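Local coordinates for Udp-n-acetylglucosamine pyrophosphorylase (Trypanosoma brucei, PDB 4BQH), which probably catalyses the formation of UDP-N-acetylglucosamine and diphosphate from UTP and N-acetylglucosamine 1-phosphate, the last step of the UDP-N-acetylglucosamine pathway, at residues A47-F51 with R52-D56; E262-L265 with Q266-K270; N360-L364 with H365-L369; L399-F402 with L403-F407. All blocks are in the same frame, centred on the assembly; numbering follows the deposited sequence. Where two conformers were deposited one is given.

Interaction 1: residues A47-F51 with R52-D56; sequences AGVDF and RHFND. With 9VU ((3S)-3-[2-(1,3-benzodioxol-5-yl)-2-oxidanylidene-ethyl]-4-bromanyl-5-methyl-3-oxidanyl-1H-indol-2-one), chain C.
Val49 and Phe54 form the tightly packed side of this helix start, with CG1 of Val49 3.7 Å from CD2 of Phe54 and the two side chains crossing at about a right angle. The same CG1, anti to the backbone N (chi1 165°), also lies over the centre of one face of the Phe51 ring, so a single methyl serves both aromatics. Phe51 in turn packs on helix 7-15 and on Pro214. Asp50, on the looser, solvent-exposed side, is the N-cap of helix 51-64. Its OD1 receives His53 N at 3.1 Å along a nearly straight bond (171°), the donor standing well above the carboxylate plane, and a water bridges OD1 to Arg52 N. Asp50 O accepts Phe54 N at 3.0 Å, closing the first turn. The allosteric inhibitor is held from the backbone just ahead of the helix: its lactam nitrogen NAG donates to Gly48 O, and Asp50 N donates to its carbonyl OAN, each at 2.8 Å. OAN also lies at the edge of the Phe54 ring, 3.3 Å from CE2. Both polar atoms of the lactam are thus matched by main-chain groups, consistent with recognition through the backbone of this loop.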
loop_
_atom_site.group_PDB
_atom_site.type_symbol
_atom_site.label_atom_id
_atom_site.label_comp_id
_atom_site.label_asym_id
_atom_site.label_seq_id
_atom_site.Cartn_x
_atom_site.Cartn_y
_atom_site.Cartn_z
ATOM N N ALA A 47 -7.665 -18.635 6.562
ATOM C CA ALA A 47 -6.590 -19.218 7.366
ATOM C C ALA A 47 -6.339 -18.358 8.609
ATOM O O ALA A 47 -6.278 -17.122 8.518
ATOM C CB ALA A 47 -5.320 -19.344 6.531
ATOM N N GLY A 48 -6.235 -19.004 9.762
ATOM C CA GLY A 48 -5.861 -18.326 10.991
ATOM C C GLY A 48 -6.982 -17.590 11.706
ATOM O O GLY A 48 -6.836 -17.269 12.887
ATOM N N VAL A 49 -8.113 -17.353 11.012
ATOM C CA VAL A 49 -9.249 -16.631 11.609
ATOM C C VAL A 49 -9.770 -17.372 12.833
ATOM O O VAL A 49 -10.043 -18.585 12.785
ATOM C CB VAL A 49 -10.404 -16.430 10.591
ATOM C CG1 VAL A 49 -11.708 -16.023 11.293
ATOM C CG2 VAL A 49 -10.001 -15.431 9.500
ATOM N N ASP A 50 -9.916 -16.630 13.927
ATOM C CA ASP A 50 -10.406 -17.174 15.184
ATOM C C ASP A 50 -11.898 -16.843 15.273
ATOM O O ASP A 50 -12.281 -15.702 15.511
ATOM C CB ASP A 50 -9.598 -16.544 16.334
ATOM C CG ASP A 50 -10.002 -17.043 17.721
ATOM O OD1 ASP A 50 -11.124 -17.512 17.947
ATOM O OD2 ASP A 50 -9.158 -16.914 18.621
ATOM N N PHE A 51 -12.737 -17.848 15.023
ATOM C CA PHE A 51 -14.178 -17.610 14.901
ATOM C C PHE A 51 -14.805 -17.136 16.202
ATOM O O PHE A 51 -15.645 -16.234 16.185
ATOM C CB PHE A 51 -14.887 -18.846 14.298
ATOM C CG PHE A 51 -14.590 -19.041 12.841
ATOM C CD1 PHE A 51 -15.298 -18.322 11.872
ATOM C CD2 PHE A 51 -13.581 -19.906 12.421
ATOM C CE1 PHE A 51 -15.000 -18.473 10.525
ATOM C CE2 PHE A 51 -13.284 -20.066 11.074
ATOM C CZ PHE A 51 -13.996 -19.360 10.123
ATOM N N ARG A 52 -14.379 -17.684 17.348
ATOM C CA ARG A 52 -14.885 -17.173 18.630
ATOM C C ARG A 52 -14.538 -15.703 18.839
ATOM O O ARG A 52 -15.379 -14.907 19.256
ATOM C CB ARG A 52 -14.301 -17.951 19.808
ATOM C CG ARG A 52 -14.942 -19.298 20.030
ATOM C CD ARG A 52 -14.349 -19.978 21.263
ATOM N NE ARG A 52 -14.696 -19.274 22.499
ATOM C CZ ARG A 52 -15.844 -19.401 23.164
ATOM N NH1 ARG A 52 -16.805 -20.207 22.721
ATOM N NH2 ARG A 52 -16.038 -18.714 24.288
ATOM N N HIS A 53 -13.285 -15.357 18.552
ATOM C CA HIS A 53 -12.839 -13.978 18.645
ATOM C C HIS A 53 -13.705 -13.089 17.780
ATOM O O HIS A 53 -14.093 -12.001 18.185
ATOM C CB HIS A 53 -11.363 -13.867 18.244
ATOM C CG HIS A 53 -10.899 -12.452 18.093
ATOM N ND1 HIS A 53 -10.906 -11.574 19.125
ATOM C CD2 HIS A 53 -10.448 -11.756 16.980
ATOM C CE1 HIS A 53 -10.465 -10.376 18.687
ATOM N NE2 HIS A 53 -10.163 -10.494 17.383
ATOM N N PHE A 54 -14.037 -13.538 16.573
ATOM C CA PHE A 54 -14.868 -12.691 15.707
ATOM C C PHE A 54 -16.312 -12.461 16.160
ATOM O O PHE A 54 -16.914 -11.439 15.801
ATOM C CB PHE A 54 -14.763 -13.121 14.248
ATOM C CG PHE A 54 -13.657 -12.400 13.514
ATOM C CD1 PHE A 54 -13.862 -11.089 13.048
ATOM C CD2 PHE A 54 -12.398 -12.989 13.357
ATOM C CE1 PHE A 54 -12.845 -10.397 12.392
ATOM C CE2 PHE A 54 -11.367 -12.298 12.695
ATOM C CZ PHE A 54 -11.590 -10.995 12.234
ATOM N N ASN A 55 -16.869 -13.385 16.951
ATOM C CA ASN A 55 -18.140 -13.074 17.626
ATOM C C ASN A 55 -18.009 -11.850 18.535
ATOM O O ASN A 55 -18.889 -10.985 18.559
ATOM C CB ASN A 55 -18.646 -14.271 18.435
ATOM C CG ASN A 55 -18.882 -15.502 17.577
ATOM O OD1 ASN A 55 -19.291 -15.417 16.404
ATOM N ND2 ASN A 55 -18.638 -16.668 18.173
ATOM N N ASP A 56 -16.898 -11.760 19.269
ATOM C CA ASP A 56 -16.647 -10.585 20.121
ATOM C C ASP A 56 -16.431 -9.340 19.279
ATOM O O ASP A 56 -16.857 -8.255 19.656
ATOM C CB ASP A 56 -15.386 -10.797 20.967
ATOM C CG ASP A 56 -15.576 -11.826 22.052
ATOM O OD1 ASP A 56 -16.733 -12.076 22.449
ATOM O OD2 ASP A 56 -14.563 -12.395 22.519
HETATM O OAN 9VU C . -8.913 -13.988 14.023
HETATM C CAH 9VU C . -7.692 -13.739 13.984
HETATM N NAG 9VU C . -6.742 -14.675 13.910
HETATM C CAC 9VU C . -5.525 -14.066 13.921
HETATM C CAB 9VU C . -4.311 -14.624 13.887
HETATM C CAA 9VU C . -3.127 -13.873 13.936
HETATM C CAF 9VU C . -3.246 -12.481 14.042
HETATM C CAJ 9VU C . -2.063 -11.668 14.101
HETATM C CAE 9VU C . -4.550 -11.939 14.076
HETATM BR BRA 9VU C . -4.668 -10.045 14.152
HETATM C CAD 9VU C . -5.669 -12.714 14.016
HETATM C CAI 9VU C . -7.085 -12.455 14.060
HETATM O OAL 9VU C . -7.442 -11.926 15.341
HETATM C CAM 9VU C . -7.614 -11.405 13.046
HETATM C CAO 9VU C . -7.524 -11.864 11.576
HETATM O OAP 9VU C . -7.223 -13.046 11.353
HETATM C CAQ 9VU C . -7.845 -10.918 10.557
HETATM C CAV 9VU C . -7.926 -9.545 10.797
HETATM C CAU 9VU C . -8.241 -8.674 9.823
HETATM O OAY 9VU C . -8.347 -7.314 9.893
HETATM C CAX 9VU C . -9.093 -6.964 8.695
HETATM O OAW 9VU C . -8.743 -8.003 7.772
HETATM C CAT 9VU C . -8.464 -9.078 8.572
HETATM C CAS 9VU C . -8.388 -10.382 8.259
HETATM C CAR 9VU C . -8.068 -11.325 9.235
HETATM O O HOH W 1 -12.591 -19.870 17.879
HETATM O O HOH W 2 -17.523 -15.881 14.134
#

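Interaction 2: residues E262-L265 with Q266-K270; sequences ESLL and QHLRK. With SO4 (sulfate ion), chain D.
With chi1 at 63°, Ser263 holds OG between its backbone N and carbonyl carbon, facing the first turn of helix 264-270, while Gln266, its CG beside its own N (chi1 -69°) and its chain extended beyond, folds its amide back toward Ser263. The two make a capping box. Gln266 N donates to Ser263 OG at 3.1 Å, and Ser263 N returns a bond to Gln266 OE1 at 2.9 Å, in the amide carbonyl plane and on a lone pair. Ser263 O accepts His267 N at 2.9 Å and also lies over one face of the His267 ring. At the edge of that ring, ND1 donates to sulfate O3 at 2.8 Å, with a weaker bond to O2; the sulfate is also hydrogen-bonded to Arg249 and His206, and His267 NE2 is hydrogen-bonded to Thr251. Glu262 forms a salt bridge with Lys270, the two side chains crossing at about a right angle: Lys270 NZ sits 3.0 Å from Glu262 OE2 on its syn lone pair, with a weak second bond to OE1. On another side of the helix, Leu265 CD2 lies 4.0 Å from Arg269 NH2. The sulfate, probably from the crystallisation liquor, would favour a protonated His267, and the nearby Glu262 carboxylate might add to that tendency.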
loop_
_atom_site.group_PDB
_atom_site.type_symbol
_atom_site.label_atom_id
_atom_site.label_comp_id
_atom_site.label_asym_id
_atom_site.label_seq_id
_atom_site.Cartn_x
_atom_site.Cartn_y
_atom_site.Cartn_z
ATOM N N GLU A 262 7.808 -20.996 10.603
ATOM C CA GLU A 262 7.773 -19.648 11.177
ATOM C C GLU A 262 6.992 -18.704 10.249
ATOM O O GLU A 262 6.755 -19.015 9.072
ATOM C CB GLU A 262 9.186 -19.089 11.375
ATOM C CG GLU A 262 10.096 -19.915 12.286
ATOM C CD GLU A 262 11.550 -19.488 12.185
ATOM O OE1 GLU A 262 11.898 -18.702 11.266
ATOM O OE2 GLU A 262 12.360 -19.944 13.027
ATOM N N SER A 263 6.631 -17.542 10.782
ATOM C CA SER A 263 5.898 -16.538 9.997
ATOM C C SER A 263 6.791 -15.762 9.033
ATOM O O SER A 263 8.020 -15.739 9.171
ATOM C CB SER A 263 5.193 -15.559 10.932
ATOM O OG SER A 263 6.137 -14.844 11.714
ATOM N N LEU A 264 6.173 -15.118 8.042
ATOM C CA LEU A 264 6.919 -14.199 7.195
ATOM C C LEU A 264 7.577 -13.098 8.050
ATOM O O LEU A 264 8.705 -12.678 7.764
ATOM C CB LEU A 264 6.021 -13.568 6.113
ATOM C CG LEU A 264 6.705 -12.669 5.044
ATOM C CD1 LEU A 264 7.949 -13.307 4.407
ATOM C CD2 LEU A 264 5.693 -12.404 3.932
ATOM N N LEU A 265 6.877 -12.632 9.084
ATOM C CA LEU A 265 7.451 -11.658 10.018
ATOM C C LEU A 265 8.772 -12.167 10.612
ATOM O O LEU A 265 9.771 -11.464 10.596
ATOM C CB LEU A 265 6.460 -11.356 11.149
ATOM C CG LEU A 265 6.917 -10.350 12.190
ATOM C CD1 LEU A 265 6.871 -8.968 11.579
ATOM C CD2 LEU A 265 5.975 -10.417 13.389
ATOM N N GLN A 266 8.758 -13.394 11.126
ATOM C CA GLN A 266 9.973 -13.998 11.660
ATOM C C GLN A 266 11.048 -14.150 10.573
ATOM O O GLN A 266 12.213 -13.898 10.836
ATOM C CB GLN A 266 9.639 -15.342 12.312
ATOM C CG GLN A 266 8.808 -15.183 13.593
ATOM C CD GLN A 266 8.307 -16.516 14.148
ATOM O OE1 GLN A 266 7.522 -17.220 13.511
ATOM N NE2 GLN A 266 8.755 -16.856 15.358
ATOM N N HIS A 267 10.660 -14.544 9.359
ATOM C CA HIS A 267 11.608 -14.654 8.224
ATOM C C HIS A 267 12.243 -13.312 7.943
ATOM O O HIS A 267 13.447 -13.220 7.708
ATOM C CB HIS A 267 10.896 -15.152 6.978
ATOM C CG HIS A 267 10.481 -16.607 7.043
ATOM N ND1 HIS A 267 10.025 -17.285 5.964
ATOM C CD2 HIS A 267 10.508 -17.519 8.091
ATOM C CE1 HIS A 267 9.735 -18.549 6.322
ATOM N NE2 HIS A 267 10.038 -18.695 7.616
ATOM N N LEU A 268 11.435 -12.254 7.985
ATOM C CA LEU A 268 11.975 -10.901 7.719
ATOM C C LEU A 268 12.941 -10.432 8.806
ATOM O O LEU A 268 13.955 -9.809 8.510
ATOM C CB LEU A 268 10.830 -9.893 7.568
ATOM C CG LEU A 268 9.900 -10.079 6.367
ATOM C CD1 LEU A 268 8.749 -9.077 6.468
ATOM C CD2 LEU A 268 10.620 -9.973 5.034
ATOM N N ARG A 269 12.630 -10.742 10.057
ATOM C CA ARG A 269 13.535 -10.393 11.157
ATOM C C ARG A 269 14.901 -11.055 10.932
ATOM O O ARG A 269 15.937 -10.413 11.078
ATOM C CB ARG A 269 12.945 -10.832 12.495
ATOM C CG ARG A 269 13.809 -10.457 13.695
ATOM C CD ARG A 269 13.137 -10.876 14.994
ATOM N NE ARG A 269 11.816 -10.261 15.150
ATOM C CZ ARG A 269 10.662 -10.930 15.174
ATOM N NH1 ARG A 269 10.638 -12.258 15.064
ATOM N NH2 ARG A 269 9.525 -10.269 15.326
ATOM N N LYS A 270 14.877 -12.332 10.555
ATOM C CA LYS A 270 16.123 -13.071 10.257
ATOM C C LYS A 270 16.904 -12.485 9.088
ATOM O O LYS A 270 18.131 -12.532 9.091
ATOM C CB LYS A 270 15.833 -14.550 10.007
ATOM C CG LYS A 270 15.566 -15.327 11.279
ATOM C CD LYS A 270 15.164 -16.765 10.981
ATOM C CE LYS A 270 14.952 -17.534 12.281
ATOM N NZ LYS A 270 15.074 -19.013 12.109
HETATM S S SO4 D . 9.562 -17.094 2.574
HETATM O O1 SO4 D . 8.815 -16.319 1.563
HETATM O O2 SO4 D . 8.631 -17.866 3.442
HETATM O O3 SO4 D . 10.340 -16.160 3.409
HETATM O O4 SO4 D . 10.422 -18.092 1.886
#

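Interaction 3: residues N360-L364 with H365-L369; sequences NLCSL and HFMSL
A strand-to-helix junction in the central mixed sheet brings Cys362, near the end of strand 359-363, against Phe366 and Met367 in the first turn of helix 364-374. Cys362 SG lies 3.9 Å from CD2 of Phe366 and 5.0 Å from the ring centroid, an oblique sulfur-aromatic contact, while Cys362 CB meets Met367 SD at 3.5 Å. CG beside the backbone N and a bend at chi2 (-55°) bring Met367 SD to the cysteine, while its terminal methyl leads away. The chain turns sharply here, the strand and helix segments running at 83° to one another, and Ser363 marks the turn as the N-cap residue. Its OG accepts Phe366 N at 2.8 Å and is also hydrogen-bonded to His303, whereas Ser363 O receives Met367 N at 3.0 Å. This hydroxyl cap opens helix 364-374 directly after strand 359-363 of the GT-A-type sheet. At the next residue, Leu364 O accepts Ser368 N, one turn ahead, at 3.0 Å. Ser368 occupies two conformations; in one of them its OG also approaches Leu364 O, from the opposite face of the carbonyl plane and well above it, so this second grip, like a weak bond from the hydroxyl to Arg269, is conditional on that conformer. Beyond the pair, Met367 is covered by Val241, Phe242 and Leu245 of helix 241-246 and by Ile278 of the sheet, and Phe366 packs against Phe407.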
loop_
_atom_site.group_PDB
_atom_site.type_symbol
_atom_site.label_atom_id
_atom_site.label_comp_id
_atom_site.label_asym_id
_atom_site.label_seq_id
_atom_site.Cartn_x
_atom_site.Cartn_y
_atom_site.Cartn_z
ATOM N N ASN A 360 2.222 3.965 4.248
ATOM C CA ASN A 360 2.793 3.895 5.597
ATOM C C ASN A 360 4.176 3.282 5.597
ATOM O O ASN A 360 4.513 2.467 4.733
ATOM C CB ASN A 360 1.955 3.034 6.563
ATOM C CG ASN A 360 0.483 3.407 6.621
ATOM O OD1 ASN A 360 0.073 4.574 6.496
ATOM N ND2 ASN A 360 -0.315 2.416 6.896
ATOM N N LEU A 361 4.974 3.671 6.583
ATOM C CA LEU A 361 6.257 3.015 6.794
ATOM C C LEU A 361 6.301 2.605 8.254
ATOM O O LEU A 361 6.179 3.447 9.138
ATOM C CB LEU A 361 7.392 3.985 6.442
ATOM C CG LEU A 361 8.796 3.401 6.527
ATOM C CD1 LEU A 361 9.039 2.393 5.419
ATOM C CD2 LEU A 361 9.799 4.513 6.368
ATOM N N CYS A 362 6.449 1.310 8.522
ATOM C CA CYS A 362 6.398 0.831 9.889
ATOM C C CYS A 362 7.669 0.078 10.235
ATOM O O CYS A 362 8.192 -0.652 9.396
ATOM C CB CYS A 362 5.228 -0.128 10.062
ATOM S SG CYS A 362 3.633 0.659 9.751
ATOM N N SER A 363 8.141 0.228 11.476
ATOM C CA SER A 363 9.247 -0.610 11.938
ATOM C C SER A 363 8.800 -2.075 12.005
ATOM O O SER A 363 7.614 -2.392 12.189
ATOM C CB SER A 363 9.733 -0.173 13.329
ATOM O OG SER A 363 8.752 -0.451 14.317
ATOM N N LEU A 364 9.754 -2.978 11.907
ATOM C CA LEU A 364 9.416 -4.383 12.082
ATOM C C LEU A 364 8.943 -4.655 13.515
ATOM O O LEU A 364 8.037 -5.456 13.728
ATOM C CB LEU A 364 10.595 -5.295 11.700
ATOM C CG LEU A 364 10.124 -6.730 11.397
ATOM C CD1 LEU A 364 9.327 -6.813 10.099
ATOM C CD2 LEU A 364 11.310 -7.679 11.305
ATOM N N HIS A 365 9.517 -3.957 14.490
ATOM C CA HIS A 365 9.019 -4.026 15.868
ATOM C C HIS A 365 7.556 -3.657 15.946
ATOM O O HIS A 365 6.775 -4.370 16.604
ATOM C CB HIS A 365 9.810 -3.102 16.799
ATOM C CG HIS A 365 9.520 -3.324 18.277
ATOM N ND1 HIS A 365 10.149 -2.637 19.246
ATOM C CD2 HIS A 365 8.676 -4.224 18.925
ATOM C CE1 HIS A 365 9.700 -3.042 20.455
ATOM N NE2 HIS A 365 8.796 -3.999 20.262
ATOM N N PHE A 366 7.166 -2.551 15.292
ATOM C CA PHE A 366 5.735 -2.194 15.275
ATOM C C PHE A 366 4.889 -3.284 14.618
ATOM O O PHE A 366 3.809 -3.610 15.123
ATOM C CB PHE A 366 5.456 -0.830 14.607
ATOM C CG PHE A 366 3.988 -0.498 14.551
ATOM C CD1 PHE A 366 3.328 -0.059 15.688
ATOM C CD2 PHE A 366 3.241 -0.714 13.388
ATOM C CE1 PHE A 366 1.955 0.187 15.658
ATOM C CE2 PHE A 366 1.874 -0.425 13.361
ATOM C CZ PHE A 366 1.242 0.031 14.496
ATOM N N MET A 367 5.344 -3.814 13.479
ATOM C CA MET A 367 4.549 -4.857 12.817
ATOM C C MET A 367 4.306 -6.034 13.763
ATOM O O MET A 367 3.210 -6.605 13.798
ATOM C CB MET A 367 5.209 -5.308 11.521
ATOM C CG MET A 367 5.367 -4.184 10.492
ATOM S SD MET A 367 3.854 -3.310 10.064
ATOM C CE MET A 367 2.975 -4.588 9.146
ATOM N N SER A 368 5.350 -6.419 14.494
ATOM C CA SER A 368 5.263 -7.487 15.496
ATOM C C SER A 368 4.306 -7.160 16.641
ATOM O O SER A 368 3.459 -7.967 17.018
ATOM C CB SER A 368 6.654 -7.755 16.082
ATOM O OG SER A 368 7.539 -8.209 15.076
ATOM N N LEU A 369 4.459 -5.982 17.224
ATOM C CA LEU A 369 3.689 -5.649 18.411
ATOM C C LEU A 369 2.231 -5.452 18.021
ATOM O O LEU A 369 1.335 -5.834 18.778
ATOM C CB LEU A 369 4.233 -4.359 19.061
ATOM C CG LEU A 369 3.568 -3.904 20.379
ATOM C CD1 LEU A 369 4.594 -3.221 21.276
ATOM C CD2 LEU A 369 2.472 -2.891 20.112
#

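Interaction 4: residues L399-F402 with L403-F407; sequences LEAF and LFDLF. With 9VU ((3S)-3-[2-(1,3-benzodioxol-5-yl)-2-oxidanylidene-ethyl]-4-bromanyl-5-methyl-3-oxidanyl-1H-indol-2-one), chain C.
Phe402 and Asp405 exchange the two hydrogen bonds that fold the chain back just after strand 394-400. Phe402 N donates to Asp405 OD2 at 2.8 Å with an angle of 163°, meeting the carboxylate on its anti side and somewhat out of its plane. In return Asp405 N donates to Phe402 O at 2.9 Å, here from well above the carbonyl plane. Side chain and backbone of Asp405 therefore grip both the N-H and the C=O of one residue, which fixes Phe402 at the head of the turn. Asp405 OD2 also lies 3.5 Å from Ala401 CA.

The aromatic contacts centre on Phe402 and Phe404, whose side chains run side by side and point the same way. Phe404 has its ring between backbone N and carbonyl carbon (chi1 66°), a rotation that swings it back over Phe402. CB of Phe402 sits over one face of the Phe404 ring, 3.8 Å from the centroid, in a CH-pi contact. The rings themselves are nearly parallel, with planes at 21°, but slid so far apart, 5.3 Å between centroids, that they barely overlap. Leu406 CD2 lies 3.7 Å from the carbonyl oxygen Phe402 O.

The inhibitor touches this segment lightly, its methylene CAX 3.7 Å from Ala401 N. On the protein side, Leu403 and Leu406 pack on helix 241-246, Leu406 also meets helix 364-374 at Met374, and His381 of the paired strand 381-387 stands edge-to-face to Phe402.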
loop_
_atom_site.group_PDB
_atom_site.type_symbol
_atom_site.label_atom_id
_atom_site.label_comp_id
_atom_site.label_asym_id
_atom_site.label_seq_id
_atom_site.Cartn_x
_atom_site.Cartn_y
_atom_site.Cartn_z
ATOM N N LEU A 399 -17.262 -6.453 8.313
ATOM C CA LEU A 399 -16.365 -5.905 9.325
ATOM C C LEU A 399 -15.037 -5.604 8.685
ATOM O O LEU A 399 -14.518 -6.433 7.957
ATOM C CB LEU A 399 -16.151 -6.931 10.439
ATOM C CG LEU A 399 -17.414 -7.246 11.246
ATOM C CD1 LEU A 399 -17.160 -8.493 12.090
ATOM C CD2 LEU A 399 -17.799 -6.074 12.140
ATOM N N GLU A 400 -14.468 -4.437 8.972
ATOM C CA GLU A 400 -13.170 -4.094 8.376
ATOM C C GLU A 400 -12.230 -3.545 9.433
ATOM O O GLU A 400 -12.668 -2.943 10.407
ATOM C CB GLU A 400 -13.344 -3.057 7.237
ATOM C CG GLU A 400 -14.060 -3.631 6.005
ATOM C CD GLU A 400 -14.293 -2.610 4.884
ATOM O OE1 GLU A 400 -14.192 -1.388 5.118
ATOM O OE2 GLU A 400 -14.614 -3.032 3.750
ATOM N N ALA A 401 -10.931 -3.754 9.236
ATOM C CA ALA A 401 -9.957 -3.029 10.039
ATOM C C ALA A 401 -8.827 -2.540 9.148
ATOM O O ALA A 401 -8.534 -3.140 8.110
ATOM C CB ALA A 401 -9.415 -3.891 11.186
ATOM N N PHE A 402 -8.206 -1.434 9.558
ATOM C CA PHE A 402 -7.170 -0.768 8.747
ATOM C C PHE A 402 -5.894 -0.606 9.543
ATOM O O PHE A 402 -5.923 -0.662 10.783
ATOM C CB PHE A 402 -7.689 0.604 8.296
ATOM C CG PHE A 402 -8.986 0.498 7.594
ATOM C CD1 PHE A 402 -9.029 0.004 6.289
ATOM C CD2 PHE A 402 -10.172 0.744 8.269
ATOM C CE1 PHE A 402 -10.245 -0.186 5.656
ATOM C CE2 PHE A 402 -11.404 0.577 7.623
ATOM C CZ PHE A 402 -11.433 0.108 6.316
ATOM N N LEU A 403 -4.774 -0.432 8.845
ATOM C CA LEU A 403 -3.511 -0.216 9.502
ATOM C C LEU A 403 -3.667 0.864 10.573
ATOM O O LEU A 403 -3.221 0.670 11.707
ATOM C CB LEU A 403 -2.429 0.155 8.479
ATOM C CG LEU A 403 -2.008 -1.105 7.715
ATOM C CD1 LEU A 403 -1.699 -0.815 6.267
ATOM C CD2 LEU A 403 -0.810 -1.674 8.417
ATOM N N PHE A 404 -4.362 1.952 10.244
ATOM C CA PHE A 404 -4.483 3.079 11.192
ATOM C C PHE A 404 -5.200 2.737 12.491
ATOM O O PHE A 404 -5.050 3.444 13.472
ATOM C CB PHE A 404 -5.070 4.369 10.566
ATOM C CG PHE A 404 -6.516 4.258 10.109
ATOM C CD1 PHE A 404 -7.569 4.191 11.038
ATOM C CD2 PHE A 404 -6.824 4.254 8.741
ATOM C CE1 PHE A 404 -8.889 4.079 10.621
ATOM C CE2 PHE A 404 -8.164 4.169 8.323
ATOM C CZ PHE A 404 -9.188 4.090 9.261
ATOM N N ASP A 405 -5.972 1.656 12.510
ATOM C CA ASP A 405 -6.648 1.273 13.758
ATOM C C ASP A 405 -5.631 0.826 14.804
ATOM O O ASP A 405 -5.929 0.817 16.004
ATOM C CB ASP A 405 -7.640 0.129 13.484
ATOM C CG ASP A 405 -8.896 0.603 12.761
ATOM O OD1 ASP A 405 -9.527 1.606 13.198
ATOM O OD2 ASP A 405 -9.294 -0.063 11.786
ATOM N N LEU A 406 -4.443 0.422 14.345
ATOM C CA LEU A 406 -3.418 -0.052 15.273
ATOM C C LEU A 406 -2.407 1.026 15.676
ATOM O O LEU A 406 -1.524 0.761 16.511
ATOM C CB LEU A 406 -2.681 -1.267 14.686
ATOM C CG LEU A 406 -3.472 -2.598 14.656
ATOM C CD1 LEU A 406 -3.888 -3.097 16.029
ATOM C CD2 LEU A 406 -4.688 -2.437 13.774
ATOM N N PHE A 407 -2.498 2.220 15.097
ATOM C CA PHE A 407 -1.466 3.215 15.407
ATOM C C PHE A 407 -1.526 3.687 16.861
ATOM O O PHE A 407 -0.548 4.220 17.376
ATOM C CB PHE A 407 -1.527 4.432 14.473
ATOM C CG PHE A 407 -1.261 4.100 13.026
ATOM C CD1 PHE A 407 -0.549 2.970 12.675
ATOM C CD2 PHE A 407 -1.684 4.980 12.025
ATOM C CE1 PHE A 407 -0.297 2.679 11.324
ATOM C CE2 PHE A 407 -1.451 4.700 10.685
ATOM C CZ PHE A 407 -0.763 3.547 10.345
HETATM O OAN 9VU C . -8.913 -13.988 14.023
HETATM C CAH 9VU C . -7.692 -13.739 13.984
HETATM N NAG 9VU C . -6.742 -14.675 13.910
HETATM C CAC 9VU C . -5.525 -14.066 13.921
HETATM C CAB 9VU C . -4.311 -14.624 13.887
HETATM C CAA 9VU C . -3.127 -13.873 13.936
HETATM C CAF 9VU C . -3.246 -12.481 14.042
HETATM C CAJ 9VU C . -2.063 -11.668 14.101
HETATM C CAE 9VU C . -4.550 -11.939 14.076
HETATM BR BRA 9VU C . -4.668 -10.045 14.152
HETATM C CAD 9VU C . -5.669 -12.714 14.016
HETATM C CAI 9VU C . -7.085 -12.455 14.060
HETATM O OAL 9VU C . -7.442 -11.926 15.341
HETATM C CAM 9VU C . -7.614 -11.405 13.046
HETATM C CAO 9VU C . -7.524 -11.864 11.576
HETATM O OAP 9VU C . -7.223 -13.046 11.353
HETATM C CAQ 9VU C . -7.845 -10.918 10.557
HETATM C CAV 9VU C . -7.926 -9.545 10.797
HETATM C CAU 9VU C . -8.241 -8.674 9.823
HETATM O OAY 9VU C . -8.347 -7.314 9.893
HETATM C CAX 9VU C . -9.093 -6.964 8.695
HETATM O OAW 9VU C . -8.743 -8.003 7.772
HETATM C CAT 9VU C . -8.464 -9.078 8.572
HETATM C CAS 9VU C . -8.388 -10.382 8.259
HETATM C CAR 9VU C . -8.068 -11.325 9.235
#

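Interactions 3 and 4 are buried, whereas interactions 1 and 2 are only partly so. The first three share one device, a side-chain cap at a helix start: an aspartate in interaction 1, serines in interactions 2 and 3, with only interaction 2 extended to a capping box and a salt bridge. Interaction 4 instead ties a turn after a strand through an aspartate. Helices 264-270 and 364-374 join interactions 2 and 3 directly, Leu265 CD1 lying 3.6 Å from Leu364 CD1, and interaction 3 touches interaction 4 where Asn360 meets Leu403. Interactions 1 and 4, about 16 Å apart between centres, meet the same inhibitor, interaction 1 through two hydrogen bonds, interaction 4 by looser van der Waals contact at Ala401.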